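PDB 6C1Z: fatty acid-binding protein homolog 8 from Caenorhabditis elegans, which binds unsaturated fatty acids, oleic acid among them, at the lysosome and carries them into the nucleus, where it activates transcription of genes that promote longevity. Local coordinates for residues L44-D49 with G118-T123; F68-K73 with G93-H98. All blocks are in the same frame, centred on the assembly; numbering follows the deposited sequence.

In the fold
Both contacts lie on the inner side of one fatty acid-binding protein barrel. Contact 1 crosses its interior from strand 43-49 to strand 119-126, with its centre about 9 Å from that of the chain; contact 2 joins the end of strand 64-68 and the turn after it to strand 94-101, its centre about 11 Å out. The two centres lie about 13 Å apart, and the nearest atoms, about 6 Å apart, do not touch. W53, F55 and F8 connect them: I46 packs on W53 and F55, L120 on F8, and all three rings meet F95 edge-to-face. The inward side chains of both probably line or border the fatty acid cavity, here without ligand.

Contact 1. Residues L44-D49 with G118-T123; sequences LEIKLD and GKLLQT
I46 and L120 reach toward each other tip to tip across the barrel interior, I46 CD1 meeting L120 CD1 at 3.8 Å. CG1 of I46 stands beside its backbone N (chi1 -67°) and the chain then runs on extended (chi2 170°), which carries CD1 inward from the strand. L120 uses both of its branches: while CD1 faces I46, CD2 rests 4.0 Å from L44 CD2, and here the two leucine side chains cross at about a right angle. The same L44 methyl also meets the amide end of Q122, which approaches from the opposite direction and leaves NE2 4.0 Å from L44 CD2. Strands 44-49 and 119-123 do not pair: their axes pass 11.2 Å apart at an angle of 102°, as befits strands facing each other across the up-and-down beta barrel of the fatty acid-binding proteins. Between them in the sheet lie strands 10-18 and 129-137, to which L44 and L120 are tied by backbone hydrogen bonds with W12 and F135. No hydrogen bond joins the two segments directly. Q122 is nevertheless a buried amide with both ends engaged, OE1 bonded to the Y124 hydroxyl and NE2 to T113 OG1, which fixes the rotation of the amide beside the leucine methyl. F8 and L115 pack against L120, and W53 and F55 against I46.

Contact 2. Residues F68-K73 with G93-H98; sequences FKIREK and GKFISH
I70 lays its terminal methyl against the ring of F95, with CD1 at 3.7 Å from CE2 and 3.9 Å from CD2 of that ring. The two side chains cross at about a right angle, and the methyl meets the ring obliquely. CG1 of I70 stands beside the backbone N (chi1 -67°) and CD1 folds back rather than running on extended (chi2 -64°), which brings CD1 toward strand 94-98 although CB does not point there. The same CD1 lies in the plane of the F68 ring, at its edge, and F68 also turns this edge to F95, CZ standing 4.3 Å from F95 CD2. One methyl thus fits beside two buried rings. F95 meets F8, F55, F90 and W53 edge-to-face, so it belongs to an aromatic cluster inside the barrel; I70 and F95 both also touch M5. The outer side is looser. Residues K69 to E72 form a type II beta turn, closed by a hydrogen bond from E72 N to K69 O of 3.2 Å, between the two outermost strands of the sheet. R71 and E72 of the turn and K73 after it are exposed, while K69 NZ makes a salt bridge to D51 and a hydrogen bond to T52 OG1. Three apolar side chains make the contact by hydrophobic packing alone, which implies little directional constraint between the segments.

Contact 1. Residues L44-D49 with G118-T123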
loop_
_atom_site.group_PDB
_atom_site.type_symbol
_atom_site.label_atom_id
_atom_site.label_comp_id
_atom_site.label_asym_id
_atom_site.label_seq_id
_atom_site.Cartn_x
_atom_site.Cartn_y
_atom_site.Cartn_z
ATOM N N LEU A 44 -5.761 -4.125 7.176
ATOM C CA LEU A 44 -5.108 -4.641 5.988
ATOM C C LEU A 44 -5.113 -6.155 6.085
ATOM O O LEU A 44 -4.590 -6.722 7.044
ATOM C CB LEU A 44 -3.680 -4.101 5.891
ATOM C CG LEU A 44 -2.721 -4.765 4.891
ATOM C CD1 LEU A 44 -3.232 -4.669 3.478
ATOM C CD2 LEU A 44 -1.323 -4.153 4.998
ATOM N N GLU A 45 -5.728 -6.807 5.115
ATOM C CA GLU A 45 -5.764 -8.252 5.041
ATOM C C GLU A 45 -4.874 -8.676 3.891
ATOM O O GLU A 45 -5.047 -8.197 2.763
ATOM C CB GLU A 45 -7.196 -8.714 4.790
ATOM C CG GLU A 45 -7.377 -10.154 4.385
ATOM C CD GLU A 45 -8.821 -10.459 4.079
ATOM O OE1 GLU A 45 -9.315 -10.071 2.987
ATOM O OE2 GLU A 45 -9.470 -11.052 4.958
ATOM N N ILE A 46 -3.942 -9.577 4.181
ATOM C CA ILE A 46 -3.033 -10.126 3.182
ATOM C C ILE A 46 -3.328 -11.611 3.103
ATOM O O ILE A 46 -3.283 -12.322 4.123
ATOM C CB ILE A 46 -1.564 -9.874 3.552
ATOM C CG1 ILE A 46 -1.251 -8.388 3.489
ATOM C CG2 ILE A 46 -0.625 -10.662 2.631
ATOM C CD1 ILE A 46 0.123 -8.031 4.068
ATOM N N LYS A 47 -3.636 -12.095 1.903
ATOM C CA LYS A 47 -3.884 -13.506 1.689
ATOM C C LYS A 47 -3.269 -13.917 0.359
ATOM O O LYS A 47 -2.962 -13.070 -0.486
ATOM C CB LYS A 47 -5.389 -13.846 1.777
ATOM C CG LYS A 47 -6.293 -13.060 0.845
ATOM C CD LYS A 47 -7.770 -13.047 1.312
ATOM C CE LYS A 47 -8.301 -14.436 1.601
ATOM N NZ LYS A 47 -9.768 -14.422 1.930
ATOM N N LEU A 48 -3.040 -15.211 0.208
ATOM C CA LEU A 48 -2.476 -15.790 -1.001
ATOM C C LEU A 48 -3.426 -16.869 -1.498
ATOM O O LEU A 48 -3.695 -17.846 -0.786
ATOM C CB LEU A 48 -1.094 -16.377 -0.705
ATOM C CG LEU A 48 -0.417 -17.121 -1.851
ATOM C CD1 LEU A 48 -0.254 -16.224 -3.074
ATOM C CD2 LEU A 48 0.932 -17.670 -1.398
ATOM N N ASP A 49 -3.879 -16.728 -2.741
ATOM C CA ASP A 49 -4.774 -17.693 -3.391
ATOM C C ASP A 49 -4.030 -18.294 -4.580
ATOM O O ASP A 49 -3.947 -17.669 -5.637
ATOM C CB ASP A 49 -6.058 -17.003 -3.851
ATOM C CG ASP A 49 -6.992 -17.938 -4.590
ATOM O OD1 ASP A 49 -6.726 -19.161 -4.624
ATOM O OD2 ASP A 49 -7.991 -17.445 -5.156
ATOM N N GLY A 118 7.399 -8.546 14.721
ATOM C CA GLY A 118 6.006 -8.889 14.878
ATOM C C GLY A 118 5.036 -7.867 14.342
ATOM O O GLY A 118 3.839 -8.164 14.249
ATOM N N LYS A 119 5.507 -6.685 13.970
ATOM C CA LYS A 119 4.658 -5.651 13.404
ATOM C C LYS A 119 4.853 -5.607 11.903
ATOM O O LYS A 119 5.859 -6.075 11.367
ATOM C CB LYS A 119 5.004 -4.291 14.008
ATOM C CG LYS A 119 4.682 -4.188 15.498
ATOM C CD LYS A 119 4.782 -2.752 15.997
ATOM C CE LYS A 119 3.847 -2.515 17.177
ATOM N NZ LYS A 119 3.835 -1.103 17.640
ATOM N N LEU A 120 3.877 -5.027 11.223
ATOM C CA LEU A 120 3.963 -4.797 9.791
ATOM C C LEU A 120 4.092 -3.301 9.528
ATOM O O LEU A 120 3.329 -2.492 10.080
ATOM C CB LEU A 120 2.762 -5.387 9.068
ATOM C CG LEU A 120 2.723 -5.216 7.547
ATOM C CD1 LEU A 120 1.989 -6.402 6.912
ATOM C CD2 LEU A 120 2.040 -3.925 7.177
ATOM N N LEU A 121 5.098 -2.937 8.733
ATOM C CA LEU A 121 5.417 -1.546 8.439
ATOM C C LEU A 121 5.226 -1.300 6.953
ATOM O O LEU A 121 5.436 -2.196 6.141
ATOM C CB LEU A 121 6.855 -1.170 8.875
ATOM C CG LEU A 121 7.054 -0.827 10.357
ATOM C CD1 LEU A 121 6.797 -2.023 11.238
ATOM C CD2 LEU A 121 8.448 -0.278 10.602
ATOM N N GLN A 122 4.781 -0.103 6.629
ATOM C CA GLN A 122 4.713 0.312 5.240
ATOM C C GLN A 122 5.304 1.700 5.080
ATOM O O GLN A 122 5.217 2.539 5.976
ATOM C CB GLN A 122 3.300 0.335 4.694
ATOM C CG GLN A 122 2.618 -0.997 4.708
ATOM C CD GLN A 122 1.322 -0.964 3.960
ATOM O OE1 GLN A 122 0.397 -0.224 4.315
ATOM N NE2 GLN A 122 1.222 -1.802 2.945
ATOM N N THR A 123 5.897 1.949 3.912
ATOM C CA THR A 123 6.153 3.308 3.478
ATOM C C THR A 123 5.475 3.525 2.136
ATOM O O THR A 123 5.473 2.634 1.288
ATOM C CB THR A 123 7.661 3.632 3.374
ATOM O OG1 THR A 123 8.325 2.650 2.564
ATOM C CG2 THR A 123 8.303 3.672 4.753
#

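Contact 2. Residues F68-K73 with G93-H98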
loop_
_atom_site.group_PDB
_atom_site.type_symbol
_atom_site.label_atom_id
_atom_site.label_comp_id
_atom_site.label_asym_id
_atom_site.label_seq_id
_atom_site.Cartn_x
_atom_site.Cartn_y
_atom_site.Cartn_z
ATOM N N PHE A 68 -2.536 -9.282 -7.257
ATOM C CA PHE A 68 -1.397 -9.237 -8.155
ATOM C C PHE A 68 -0.640 -10.549 -8.076
ATOM O O PHE A 68 -0.724 -11.293 -7.087
ATOM C CB PHE A 68 -0.463 -8.070 -7.810
ATOM C CG PHE A 68 0.075 -8.117 -6.396
ATOM C CD1 PHE A 68 1.257 -8.787 -6.087
ATOM C CD2 PHE A 68 -0.582 -7.463 -5.368
ATOM C CE1 PHE A 68 1.740 -8.815 -4.811
ATOM C CE2 PHE A 68 -0.075 -7.469 -4.065
ATOM C CZ PHE A 68 1.073 -8.161 -3.781
ATOM N N LYS A 69 0.159 -10.791 -9.112
ATOM C CA LYS A 69 1.223 -11.783 -9.057
ATOM C C LYS A 69 2.570 -11.089 -9.018
ATOM O O LYS A 69 2.788 -10.063 -9.671
ATOM C CB LYS A 69 1.151 -12.744 -10.233
ATOM C CG LYS A 69 -0.179 -13.464 -10.287
ATOM C CD LYS A 69 -0.244 -14.426 -11.443
ATOM C CE LYS A 69 -1.647 -14.965 -11.644
ATOM N NZ LYS A 69 -2.082 -15.856 -10.543
ATOM N N ILE A 70 3.448 -11.604 -8.149
ATOM C CA ILE A 70 4.798 -11.092 -8.024
ATOM C C ILE A 70 5.479 -11.102 -9.386
ATOM O O ILE A 70 5.393 -12.090 -10.124
ATOM C CB ILE A 70 5.558 -11.949 -6.982
ATOM C CG1 ILE A 70 4.977 -11.746 -5.587
ATOM C CG2 ILE A 70 7.029 -11.659 -6.979
ATOM C CD1 ILE A 70 5.140 -10.367 -5.103
ATOM N N ARG A 71 6.138 -9.988 -9.734
ATOM C CA ARG A 71 6.950 -9.835 -10.941
ATOM C C ARG A 71 6.144 -9.647 -12.221
ATOM O O ARG A 71 6.725 -9.610 -13.304
ATOM C CB ARG A 71 7.951 -10.979 -11.143
ATOM C CG ARG A 71 8.944 -11.136 -9.993
ATOM C CD ARG A 71 9.783 -12.419 -10.132
ATOM N NE ARG A 71 8.939 -13.544 -10.529
ATOM C CZ ARG A 71 8.335 -14.372 -9.678
ATOM N NH1 ARG A 71 8.502 -14.240 -8.370
ATOM N NH2 ARG A 71 7.558 -15.349 -10.135
ATOM N N GLU A 72 4.833 -9.484 -12.127
ATOM C CA GLU A 72 3.967 -9.396 -13.294
ATOM C C GLU A 72 3.334 -8.014 -13.314
ATOM O O GLU A 72 2.511 -7.694 -12.454
ATOM C CB GLU A 72 2.896 -10.484 -13.240
ATOM C CG GLU A 72 3.439 -11.893 -13.420
ATOM C CD GLU A 72 2.606 -12.739 -14.376
ATOM O OE1 GLU A 72 1.536 -12.272 -14.825
ATOM O OE2 GLU A 72 3.027 -13.875 -14.679
ATOM N N LYS A 73 3.666 -7.215 -14.329
ATOM C CA LYS A 73 3.097 -5.883 -14.423
ATOM C C LYS A 73 1.596 -6.005 -14.654
ATOM O O LYS A 73 1.129 -6.934 -15.317
ATOM C CB LYS A 73 3.758 -5.129 -15.581
ATOM C CG LYS A 73 3.266 -3.703 -15.790
ATOM C CD LYS A 73 3.791 -2.727 -14.753
ATOM C CE LYS A 73 5.297 -2.503 -14.830
ATOM N NZ LYS A 73 5.788 -2.113 -16.170
ATOM N N GLY A 93 13.129 -9.780 1.680
ATOM C CA GLY A 93 12.142 -9.912 2.730
ATOM C C GLY A 93 11.000 -8.922 2.678
ATOM O O GLY A 93 10.206 -8.887 3.627
ATOM N N LYS A 94 10.936 -8.077 1.656
ATOM C CA LYS A 94 9.974 -6.986 1.608
ATOM C C LYS A 94 9.186 -7.032 0.314
ATOM O O LYS A 94 9.720 -7.372 -0.738
ATOM C CB LYS A 94 10.667 -5.622 1.665
ATOM C CG LYS A 94 11.707 -5.489 2.752
ATOM C CD LYS A 94 12.151 -4.044 2.891
ATOM C CE LYS A 94 13.041 -3.846 4.119
ATOM N NZ LYS A 94 14.282 -4.663 4.043
ATOM N N PHE A 95 7.891 -6.701 0.395
ATOM C CA PHE A 95 7.101 -6.436 -0.807
ATOM C C PHE A 95 7.329 -4.998 -1.263
ATOM O O PHE A 95 7.202 -4.065 -0.470
ATOM C CB PHE A 95 5.599 -6.622 -0.572
ATOM C CG PHE A 95 5.143 -8.047 -0.462
ATOM C CD1 PHE A 95 5.086 -8.673 0.767
ATOM C CD2 PHE A 95 4.696 -8.732 -1.583
ATOM C CE1 PHE A 95 4.639 -9.964 0.881
ATOM C CE2 PHE A 95 4.235 -10.022 -1.488
ATOM C CZ PHE A 95 4.195 -10.652 -0.246
ATOM N N ILE A 96 7.713 -4.821 -2.518
ATOM C CA ILE A 96 7.975 -3.504 -3.085
ATOM C C ILE A 96 7.073 -3.345 -4.293
ATOM O O ILE A 96 7.140 -4.149 -5.233
ATOM C CB ILE A 96 9.434 -3.349 -3.505
ATOM C CG1 ILE A 96 10.350 -3.645 -2.321
ATOM C CG2 ILE A 96 9.656 -1.952 -4.051
ATOM C CD1 ILE A 96 11.823 -3.632 -2.678
ATOM N N SER A 97 6.210 -2.331 -4.262
ATOM C CA SER A 97 5.344 -2.008 -5.393
ATOM C C SER A 97 5.764 -0.691 -6.042
ATOM O O SER A 97 5.833 0.354 -5.381
ATOM C CB SER A 97 3.899 -1.926 -4.935
ATOM O OG SER A 97 3.104 -1.594 -6.072
ATOM N N HIS A 98 6.073 -0.749 -7.343
ATOM C CA HIS A 98 6.281 0.440 -8.159
ATOM C C HIS A 98 4.984 0.749 -8.886
ATOM O O HIS A 98 4.579 0.013 -9.788
ATOM C CB HIS A 98 7.434 0.236 -9.135
ATOM C CG HIS A 98 8.772 0.332 -8.476
ATOM N ND1 HIS A 98 9.346 -0.717 -7.784
ATOM C CD2 HIS A 98 9.607 1.384 -8.329
ATOM C CE1 HIS A 98 10.511 -0.328 -7.291
ATOM N NE2 HIS A 98 10.684 0.945 -7.594
#